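RagA protein (Porphyromonas gingivalis, PDB 6SLN) probably takes up nutrients across the bacterial outer membrane as a TonB-dependent receptor, a beta-barrel closed by a plug domain. Local coordinates at residues 324-335 with 346-357. Sequence-based numbering, arbitrary orientation.
Sequences GTSYYASIGYFD and FKRYSGRLNFES. With C8E ((hydroxyethyloxy)tri(ethyloxy)octane), chain J; C8E ((hydroxyethyloxy)tri(ethyloxy)octane), chain I.
Asn354 N meets Tyr328 O at 2.6 Å and almost straight, 173° at the hydrogen; Tyr328 N returns a bond to Asn354 O. Such two-bond pairs recur from Ser326–Glu356 through Phe334–Arg348, though Ser330 N to Arg352 O is weak. They zip 325-335 and 346-357 into an antiparallel hairpin of the barrel wall.

On the barrel's inner face, the CD of Arg352 comes to the edge of the Tyr328 ring, 3.7 Å from CE2. The arginine chain bends at chi3 (-55°), sending NH1 forward along its own strand to Asn354 OD1, 2.6 Å away in the guanidinium plane. Asp179 OD1 pairs with both Tyr328 OH and Ser330 OG. Arg348 lays a guanidinium face against Phe334 CB, 3.5 Å from NH1, while NH2 sits over one face of the ring, off toward its rim; NE bonds to Ala173 O.

On the outer face, Tyr349 CE2 lies at the edge of the Tyr333 ring, 3.6 Å from CD1, and Asp335 OD2 runs alongside Lys347 CD (3.5 Å) without a salt bridge. The middle, from Ala329 to Leu353, is apolar: one C8E (chain J) crosses Gly351, which has no side chain, its C5 3.6 Å from Arg352 N, and a second touches Ile331. Thr325 OG1 and Ser357 OG share a 3.1 Å hydrogen bond, and Phe355 meets Tyr327 of the second subunit.

Inside, Tyr328, Ser330, Arg348 and Asn354 spend their polar ends on the plug and its surroundings; outside, the polar Asp335–Lys347 end apart, the apolar middle and Tyr349 ring meet detergent or the neighbouring subunit, as suits a membrane-spanning wall.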
ATOM      1  N   GLY A 324      -9.744 -32.725  35.124  1.00 74.45           N
ATOM      2  CA  GLY A 324      -8.953 -31.507  35.180  1.00 60.74           C
ATOM      3  C   GLY A 324      -8.553 -30.901  33.850  1.00 65.66           C
ATOM      4  O   GLY A 324      -7.673 -30.031  33.834  1.00 71.64           O
ATOM      5  N   THR A 325      -9.152 -31.329  32.734  1.00 63.96           N
ATOM      6  CA  THR A 325      -8.949 -30.708  31.425  1.00 64.58           C
ATOM      7  C   THR A 325     -10.289 -30.242  30.865  1.00 69.43           C
ATOM      8  O   THR A 325     -11.145 -31.068  30.529  1.00 71.64           O
ATOM      9  CB  THR A 325      -8.297 -31.667  30.423  1.00 64.12           C
ATOM     10  OG1 THR A 325      -7.033 -32.115  30.919  1.00 72.00           O
ATOM     11  CG2 THR A 325      -8.076 -30.961  29.098  1.00 53.96           C
ATOM     12  N   SER A 326     -10.451 -28.929  30.729  1.00 70.15           N
ATOM     13  CA  SER A 326     -11.642 -28.318  30.157  1.00 68.28           C
ATOM     14  C   SER A 326     -11.365 -27.817  28.739  1.00 65.76           C
ATOM     15  O   SER A 326     -10.213 -27.605  28.338  1.00 69.01           O
ATOM     16  CB  SER A 326     -12.133 -27.162  31.041  1.00 73.82           C
ATOM     17  OG  SER A 326     -12.887 -26.220  30.290  1.00 80.16           O
ATOM     18  N   TYR A 327     -12.441 -27.640  27.971  1.00 57.77           N
ATOM     19  CA  TYR A 327     -12.358 -27.017  26.656  1.00 50.88           C
ATOM     20  C   TYR A 327     -13.674 -26.311  26.375  1.00 46.77           C
ATOM     21  O   TYR A 327     -14.716 -26.657  26.935  1.00 47.89           O
ATOM     22  CB  TYR A 327     -12.058 -28.036  25.542  1.00 54.79           C
ATOM     23  CG  TYR A 327     -13.173 -29.034  25.307  1.00 58.01           C
ATOM     24  CD1 TYR A 327     -13.301 -30.160  26.110  1.00 65.30           C
ATOM     25  CD2 TYR A 327     -14.105 -28.844  24.292  1.00 59.74           C
ATOM     26  CE1 TYR A 327     -14.335 -31.073  25.909  1.00 69.34           C
ATOM     27  CE2 TYR A 327     -15.142 -29.754  24.083  1.00 63.01           C
ATOM     28  CZ  TYR A 327     -15.250 -30.863  24.894  1.00 65.52           C
ATOM     29  OH  TYR A 327     -16.266 -31.764  24.697  1.00 66.44           O
ATOM     30  N   TYR A 328     -13.623 -25.314  25.495  1.00 50.25           N
ATOM     31  CA  TYR A 328     -14.842 -24.703  24.971  1.00 52.75           C
ATOM     32  C   TYR A 328     -14.538 -24.230  23.553  1.00 55.48           C
ATOM     33  O   TYR A 328     -13.710 -23.329  23.357  1.00 62.42           O
ATOM     34  CB  TYR A 328     -15.322 -23.555  25.863  1.00 52.49           C
ATOM     35  CG  TYR A 328     -16.456 -22.720  25.277  1.00 52.94           C
ATOM     36  CD1 TYR A 328     -17.781 -23.004  25.571  1.00 50.49           C
ATOM     37  CD2 TYR A 328     -16.186 -21.641  24.433  1.00 52.85           C
ATOM     38  CE1 TYR A 328     -18.803 -22.240  25.034  1.00 61.63           C
ATOM     39  CE2 TYR A 328     -17.189 -20.880  23.894  1.00 55.96           C
ATOM     40  CZ  TYR A 328     -18.499 -21.175  24.191  1.00 64.29           C
ATOM     41  OH  TYR A 328     -19.504 -20.400  23.638  1.00 62.04           O
ATOM     42  N   ALA A 329     -15.191 -24.837  22.565  1.00 48.16           N
ATOM     43  CA  ALA A 329     -15.031 -24.452  21.172  1.00 45.40           C
ATOM     44  C   ALA A 329     -16.286 -23.749  20.681  1.00 45.67           C
ATOM     45  O   ALA A 329     -17.376 -23.917  21.233  1.00 53.57           O
ATOM     46  CB  ALA A 329     -14.730 -25.667  20.278  1.00 45.97           C
ATOM     47  N   SER A 330     -16.113 -22.959  19.623  1.00 40.43           N
ATOM     48  CA  SER A 330     -17.210 -22.209  19.038  1.00 37.78           C
ATOM     49  C   SER A 330     -16.845 -21.802  17.616  1.00 45.11           C
ATOM     50  O   SER A 330     -15.707 -21.389  17.353  1.00 47.48           O
ATOM     51  CB  SER A 330     -17.519 -20.965  19.872  1.00 42.95           C
ATOM     52  OG  SER A 330     -18.893 -20.663  19.769  1.00 62.76           O
ATOM     53  N   ILE A 331     -17.811 -21.926  16.702  1.00 42.59           N
ATOM     54  CA  ILE A 331     -17.761 -21.238  15.416  1.00 48.04           C
ATOM     55  C   ILE A 331     -19.122 -20.600  15.180  1.00 52.59           C
ATOM     56  O   ILE A 331     -20.154 -21.168  15.555  1.00 63.58           O
ATOM     57  CB  ILE A 331     -17.368 -22.163  14.241  1.00 46.92           C
ATOM     58  CG1 ILE A 331     -18.356 -23.310  14.076  1.00 50.09           C
ATOM     59  CG2 ILE A 331     -15.974 -22.720  14.440  1.00 43.55           C
ATOM     60  CD1 ILE A 331     -17.878 -24.368  13.106  1.00 48.03           C
ATOM     61  N   GLY A 332     -19.121 -19.411  14.579  1.00 45.71           N
ATOM     62  CA  GLY A 332     -20.354 -18.664  14.415  1.00 45.84           C
ATOM     63  C   GLY A 332     -20.307 -17.701  13.247  1.00 50.85           C
ATOM     64  O   GLY A 332     -19.254 -17.401  12.681  1.00 48.13           O
ATOM     65  N   TYR A 333     -21.492 -17.217  12.898  1.00 53.93           N
ATOM     66  CA  TYR A 333     -21.674 -16.281  11.805  1.00 53.68           C
ATOM     67  C   TYR A 333     -22.596 -15.174  12.290  1.00 48.30           C
ATOM     68  O   TYR A 333     -23.458 -15.396  13.146  1.00 43.56           O
ATOM     69  CB  TYR A 333     -22.249 -17.002  10.569  1.00 56.64           C
ATOM     70  CG  TYR A 333     -22.892 -16.126   9.519  1.00 58.18           C
ATOM     71  CD1 TYR A 333     -22.123 -15.501   8.540  1.00 57.80           C
ATOM     72  CD2 TYR A 333     -24.277 -15.949   9.487  1.00 61.87           C
ATOM     73  CE1 TYR A 333     -22.714 -14.701   7.560  1.00 64.32           C
ATOM     74  CE2 TYR A 333     -24.879 -15.158   8.515  1.00 67.89           C
ATOM     75  CZ  TYR A 333     -24.093 -14.534   7.546  1.00 72.07           C
ATOM     76  OH  TYR A 333     -24.684 -13.743   6.566  1.00 74.77           O
ATOM     77  N   PHE A 334     -22.385 -13.969  11.767  1.00 41.35           N
ATOM     78  CA  PHE A 334     -23.236 -12.848  12.136  1.00 42.75           C
ATOM     79  C   PHE A 334     -23.213 -11.842  11.004  1.00 46.28           C
ATOM     80  O   PHE A 334     -22.138 -11.486  10.517  1.00 47.28           O
ATOM     81  CB  PHE A 334     -22.771 -12.205  13.445  1.00 37.58           C
ATOM     82  CG  PHE A 334     -23.551 -10.984  13.845  1.00 42.54           C
ATOM     83  CD1 PHE A 334     -23.195  -9.723  13.377  1.00 37.69           C
ATOM     84  CD2 PHE A 334     -24.626 -11.088  14.722  1.00 46.97           C
ATOM     85  CE1 PHE A 334     -23.899  -8.607  13.746  1.00 33.06           C
ATOM     86  CE2 PHE A 334     -25.342  -9.961  15.103  1.00 44.58           C
ATOM     87  CZ  PHE A 334     -24.975  -8.722  14.610  1.00 42.02           C
ATOM     88  N   ASP A 335     -24.395 -11.401  10.583  1.00 45.26           N
ATOM     89  CA  ASP A 335     -24.500 -10.343   9.591  1.00 48.47           C
ATOM     90  C   ASP A 335     -25.614  -9.410  10.015  1.00 54.23           C
ATOM     91  O   ASP A 335     -26.746  -9.853  10.218  1.00 67.79           O
ATOM     92  CB  ASP A 335     -24.762 -10.901   8.197  1.00 51.73           C
ATOM     93  CG  ASP A 335     -24.585  -9.859   7.121  1.00 54.79           C
ATOM     94  OD1 ASP A 335     -24.410  -8.674   7.471  1.00 58.39           O
ATOM     95  OD2 ASP A 335     -24.611 -10.221   5.926  1.00 58.32           O
ATOM     96  N   PHE A 346     -22.067  -5.002   9.502  1.00 33.93           N
ATOM     97  CA  PHE A 346     -21.040  -5.685  10.256  1.00 30.36           C
ATOM     98  C   PHE A 346     -21.286  -7.163  10.035  1.00 41.27           C
ATOM     99  O   PHE A 346     -22.319  -7.688  10.464  1.00 41.19           O
ATOM    100  CB  PHE A 346     -21.119  -5.331  11.735  1.00 44.17           C
ATOM    101  CG  PHE A 346     -19.916  -5.737  12.519  1.00 48.86           C
ATOM    102  CD1 PHE A 346     -19.760  -7.039  12.944  1.00 49.32           C
ATOM    103  CD2 PHE A 346     -18.948  -4.816  12.831  1.00 48.19           C
ATOM    104  CE1 PHE A 346     -18.663  -7.410  13.665  1.00 49.23           C
ATOM    105  CE2 PHE A 346     -17.859  -5.183  13.549  1.00 52.78           C
ATOM    106  CZ  PHE A 346     -17.716  -6.483  13.970  1.00 53.45           C
ATOM    107  N   LYS A 347     -20.365  -7.819   9.335  1.00 41.88           N
ATOM    108  CA  LYS A 347     -20.369  -9.268   9.208  1.00 52.33           C
ATOM    109  C   LYS A 347     -19.164  -9.826   9.955  1.00 48.37           C
ATOM    110  O   LYS A 347     -18.073  -9.249   9.907  1.00 47.14           O
ATOM    111  CB  LYS A 347     -20.338  -9.718   7.735  1.00 58.70           C
ATOM    112  CG  LYS A 347     -20.998  -8.754   6.749  1.00 70.78           C
ATOM    113  CD  LYS A 347     -21.276  -9.430   5.398  1.00 79.71           C
ATOM    114  CE  LYS A 347     -21.879  -8.451   4.385  1.00 80.97           C
ATOM    115  NZ  LYS A 347     -20.848  -7.523   3.832  1.00 81.75           N
ATOM    116  N   ARG A 348     -19.356 -10.940  10.653  1.00 45.27           N
ATOM    117  CA  ARG A 348     -18.230 -11.622  11.272  1.00 54.12           C
ATOM    118  C   ARG A 348     -18.407 -13.130  11.157  1.00 57.61           C
ATOM    119  O   ARG A 348     -19.532 -13.639  11.177  1.00 64.35           O
ATOM    120  CB  ARG A 348     -18.050 -11.203  12.747  1.00 54.80           C
ATOM    121  CG  ARG A 348     -18.814 -12.047  13.763  1.00 49.65           C
ATOM    122  CD  ARG A 348     -18.265 -11.847  15.178  1.00 47.50           C
ATOM    123  NE  ARG A 348     -19.083 -10.929  15.961  1.00 52.57           N
ATOM    124  CZ  ARG A 348     -20.266 -11.231  16.489  1.00 49.48           C
ATOM    125  NH1 ARG A 348     -20.793 -12.433  16.331  1.00 49.99           N
ATOM    126  NH2 ARG A 348     -20.929 -10.320  17.177  1.00 54.99           N
ATOM    127  N   TYR A 349     -17.282 -13.823  10.988  1.00 48.73           N
ATOM    128  CA  TYR A 349     -17.174 -15.275  11.091  1.00 45.01           C
ATOM    129  C   TYR A 349     -16.222 -15.569  12.246  1.00 49.80           C
ATOM    130  O   TYR A 349     -15.024 -15.282  12.152  1.00 43.05           O
ATOM    131  CB  TYR A 349     -16.651 -15.891   9.796  1.00 42.53           C
ATOM    132  CG  TYR A 349     -17.431 -15.518   8.555  1.00 52.25           C
ATOM    133  CD1 TYR A 349     -17.296 -14.263   7.980  1.00 54.47           C
ATOM    134  CD2 TYR A 349     -18.294 -16.425   7.946  1.00 50.97           C
ATOM    135  CE1 TYR A 349     -18.003 -13.918   6.848  1.00 56.69           C
ATOM    136  CE2 TYR A 349     -18.999 -16.084   6.812  1.00 50.83           C
ATOM    137  CZ  TYR A 349     -18.847 -14.827   6.267  1.00 58.39           C
ATOM    138  OH  TYR A 349     -19.541 -14.466   5.137  1.00 71.81           O
ATOM    139  N   SER A 350     -16.747 -16.141  13.329  1.00 54.63           N
ATOM    140  CA  SER A 350     -16.002 -16.292  14.569  1.00 57.13           C
ATOM    141  C   SER A 350     -15.477 -17.707  14.738  1.00 56.67           C
ATOM    142  O   SER A 350     -16.126 -18.685  14.366  1.00 58.95           O
ATOM    143  CB  SER A 350     -16.872 -15.972  15.786  1.00 67.34           C
ATOM    144  OG  SER A 350     -17.783 -14.929  15.530  1.00 78.19           O
ATOM    145  N   GLY A 351     -14.311 -17.803  15.350  1.00 55.98           N
ATOM    146  CA  GLY A 351     -13.877 -19.055  15.929  1.00 53.92           C
ATOM    147  C   GLY A 351     -13.303 -18.808  17.308  1.00 53.27           C
ATOM    148  O   GLY A 351     -12.620 -17.799  17.537  1.00 49.98           O
ATOM    149  N   ARG A 352     -13.581 -19.705  18.247  1.00 46.25           N
ATOM    150  CA  ARG A 352     -12.963 -19.619  19.556  1.00 39.67           C
ATOM    151  C   ARG A 352     -12.649 -21.017  20.057  1.00 46.59           C
ATOM    152  O   ARG A 352     -13.496 -21.913  19.982  1.00 46.90           O
ATOM    153  CB  ARG A 352     -13.867 -18.904  20.564  1.00 37.38           C
ATOM    154  CG  ARG A 352     -13.599 -19.351  22.014  1.00 42.63           C
ATOM    155  CD  ARG A 352     -14.431 -18.592  23.027  1.00 46.23           C
ATOM    156  NE  ARG A 352     -14.239 -17.152  22.899  1.00 47.40           N
ATOM    157  CZ  ARG A 352     -13.128 -16.515  23.255  1.00 46.02           C
ATOM    158  NH1 ARG A 352     -12.111 -17.198  23.778  1.00 49.42           N
ATOM    159  NH2 ARG A 352     -13.037 -15.196  23.094  1.00 40.28           N
ATOM    160  N   LEU A 353     -11.441 -21.195  20.577  1.00 51.62           N
ATOM    161  CA  LEU A 353     -11.072 -22.402  21.307  1.00 53.58           C
ATOM    162  C   LEU A 353     -10.557 -21.966  22.673  1.00 51.17           C
ATOM    163  O   LEU A 353      -9.525 -21.294  22.764  1.00 46.83           O
ATOM    164  CB  LEU A 353     -10.023 -23.225  20.556  1.00 43.63           C
ATOM    165  CG  LEU A 353      -9.653 -24.498  21.312  1.00 41.40           C
ATOM    166  CD1 LEU A 353     -10.907 -25.311  21.610  1.00 38.85           C
ATOM    167  CD2 LEU A 353      -8.631 -25.342  20.564  1.00 40.40           C
ATOM    168  N   ASN A 354     -11.293 -22.320  23.721  1.00 50.22           N
ATOM    169  CA  ASN A 354     -10.882 -22.091  25.096  1.00 52.52           C
ATOM    170  C   ASN A 354     -10.423 -23.412  25.691  1.00 58.58           C
ATOM    171  O   ASN A 354     -11.090 -24.438  25.534  1.00 61.10           O
ATOM    172  CB  ASN A 354     -12.031 -21.519  25.925  1.00 54.85           C
ATOM    173  CG  ASN A 354     -12.143 -20.010  25.830  1.00 52.10           C
ATOM    174  OD1 ASN A 354     -11.489 -19.364  25.009  1.00 51.37           O
ATOM    175  ND2 ASN A 354     -12.993 -19.443  26.666  1.00 51.65           N
ATOM    176  N   PHE A 355      -9.292 -23.381  26.388  1.00 58.62           N
ATOM    177  CA  PHE A 355      -8.633 -24.595  26.844  1.00 53.93           C
ATOM    178  C   PHE A 355      -8.027 -24.347  28.216  1.00 53.11           C
ATOM    179  O   PHE A 355      -7.604 -23.230  28.527  1.00 52.45           O
ATOM    180  CB  PHE A 355      -7.572 -25.005  25.830  1.00 53.89           C
ATOM    181  CG  PHE A 355      -6.500 -25.868  26.377  1.00 64.70           C
ATOM    182  CD1 PHE A 355      -6.774 -27.167  26.773  1.00 76.77           C
ATOM    183  CD2 PHE A 355      -5.198 -25.397  26.456  1.00 69.14           C
ATOM    184  CE1 PHE A 355      -5.772 -27.981  27.266  1.00 82.88           C
ATOM    185  CE2 PHE A 355      -4.189 -26.201  26.948  1.00 75.36           C
ATOM    186  CZ  PHE A 355      -4.475 -27.494  27.355  1.00 81.32           C
ATOM    187  N   GLU A 356      -8.008 -25.390  29.043  1.00 56.74           N
ATOM    188  CA  GLU A 356      -7.491 -25.307  30.405  1.00 61.18           C
ATOM    189  C   GLU A 356      -7.196 -26.721  30.882  1.00 62.79           C
ATOM    190  O   GLU A 356      -7.984 -27.635  30.633  1.00 64.51           O
ATOM    191  CB  GLU A 356      -8.495 -24.627  31.346  1.00 67.82           C
ATOM    192  CG  GLU A 356      -7.936 -24.239  32.708  1.00 83.50           C
ATOM    193  CD  GLU A 356      -8.640 -23.022  33.318  1.00 97.39           C
ATOM    194  OE1 GLU A 356      -9.219 -22.211  32.555  1.00 99.71           O
ATOM    195  OE2 GLU A 356      -8.607 -22.877  34.565  1.00100.71           O
ATOM    196  N   SER A 357      -6.067 -26.901  31.560  1.00 62.45           N
ATOM    197  CA  SER A 357      -5.703 -28.246  31.988  1.00 61.96           C
ATOM    198  C   SER A 357      -4.789 -28.194  33.195  1.00 65.33           C
ATOM    199  O   SER A 357      -3.902 -27.339  33.273  1.00 67.30           O
ATOM    200  CB  SER A 357      -5.006 -29.031  30.872  1.00 59.32           C
ATOM    201  OG  SER A 357      -4.606 -30.304  31.353  1.00 58.84           O
TER
HETATM  202  C1  C8E J1104     -13.431 -25.708  16.574  1.00 45.52           C
HETATM  203  C2  C8E J1104     -12.796 -24.502  15.876  1.00 47.97           C
HETATM  204  C3  C8E J1104     -11.978 -23.572  16.798  1.00 42.53           C
HETATM  205  C4  C8E J1104     -11.431 -22.354  16.026  1.00 35.70           C
HETATM  206  C5  C8E J1104     -10.701 -21.321  16.886  1.00 41.19           C
HETATM  207  C6  C8E J1104      -9.755 -20.422  16.080  1.00 46.63           C
HETATM  208  C7  C8E J1104      -9.237 -19.252  16.922  1.00 48.55           C
HETATM  209  C8  C8E J1104      -8.320 -18.297  16.151  1.00 57.17           C
HETATM  210  O9  C8E J1104      -6.965 -18.494  16.522  1.00 66.59           O
HETATM  211  C10 C8E J1104      -6.020 -17.855  15.673  1.00 65.10           C
HETATM  212  C11 C8E J1104      -4.989 -18.854  15.134  1.00 65.93           C
HETATM  213  O12 C8E J1104      -3.758 -18.874  15.832  1.00 64.67           O
HETATM  214  C13 C8E J1104      -3.374 -20.187  16.224  1.00 63.84           C
HETATM  215  C14 C8E J1104      -2.181 -20.195  17.194  1.00 66.08           C
HETATM  216  O15 C8E J1104      -2.393 -21.063  18.293  1.00 65.77           O
HETATM  217  C16 C8E J1104      -1.802 -20.646  19.517  1.00 61.29           C
HETATM  218  C17 C8E J1104      -1.227 -21.851  20.268  1.00 62.12           C
HETATM  219  O18 C8E J1104      -0.543 -21.478  21.455  1.00 61.35           O
HETATM  220  C19 C8E J1104      -1.130 -21.940  22.659  1.00 61.96           C
HETATM  221  C20 C8E J1104      -0.078 -22.491  23.632  1.00 60.66           C
HETATM  222  O21 C8E J1104      -0.396 -22.174  24.981  1.00 59.75           O
HETATM  223  C1  C8E I1103     -19.058 -20.095  10.176  1.00 45.72           C
HETATM  224  C2  C8E I1103     -17.691 -20.771  10.055  1.00 44.96           C
HETATM  225  C3  C8E I1103     -16.686 -20.311  11.116  1.00 41.08           C
HETATM  226  C4  C8E I1103     -15.260 -20.173  10.553  1.00 42.67           C
HETATM  227  C5  C8E I1103     -14.452 -19.082  11.269  1.00 46.41           C
HETATM  228  C6  C8E I1103     -12.963 -19.388  11.469  1.00 44.94           C
HETATM  229  C7  C8E I1103     -12.192 -18.149  11.947  1.00 52.80           C
HETATM  230  C8  C8E I1103     -10.755 -18.117  11.408  1.00 60.16           C
HETATM  231  O9  C8E I1103     -10.237 -16.796  11.362  1.00 64.10           O
HETATM  232  C10 C8E I1103      -8.944 -16.642  11.927  1.00 62.56           C
HETATM  233  C11 C8E I1103      -8.242 -15.403  11.352  1.00 63.68           C
HETATM  234  O12 C8E I1103      -6.893 -15.290  11.791  1.00 68.35           O
HETATM  235  C13 C8E I1103      -6.061 -14.463  10.983  1.00 74.82           C
HETATM  236  C14 C8E I1103      -5.008 -13.768  11.865  1.00 80.94           C
HETATM  237  O15 C8E I1103      -3.862 -13.255  11.204  1.00 82.44           O
HETATM  238  C16 C8E I1103      -2.664 -13.906  11.613  1.00 86.35           C
HETATM  239  C17 C8E I1103      -2.540 -14.123  13.136  1.00 83.56           C
HETATM  240  O18 C8E I1103      -1.506 -15.041  13.500  1.00 74.65           O
HETATM  241  C19 C8E I1103      -1.184 -15.060  14.884  1.00 64.39           C
HETATM  242  C20 C8E I1103       0.179 -15.719  15.125  1.00 62.89           C
HETATM  243  O21 C8E I1103       0.455 -15.989  16.490  1.00 58.91           O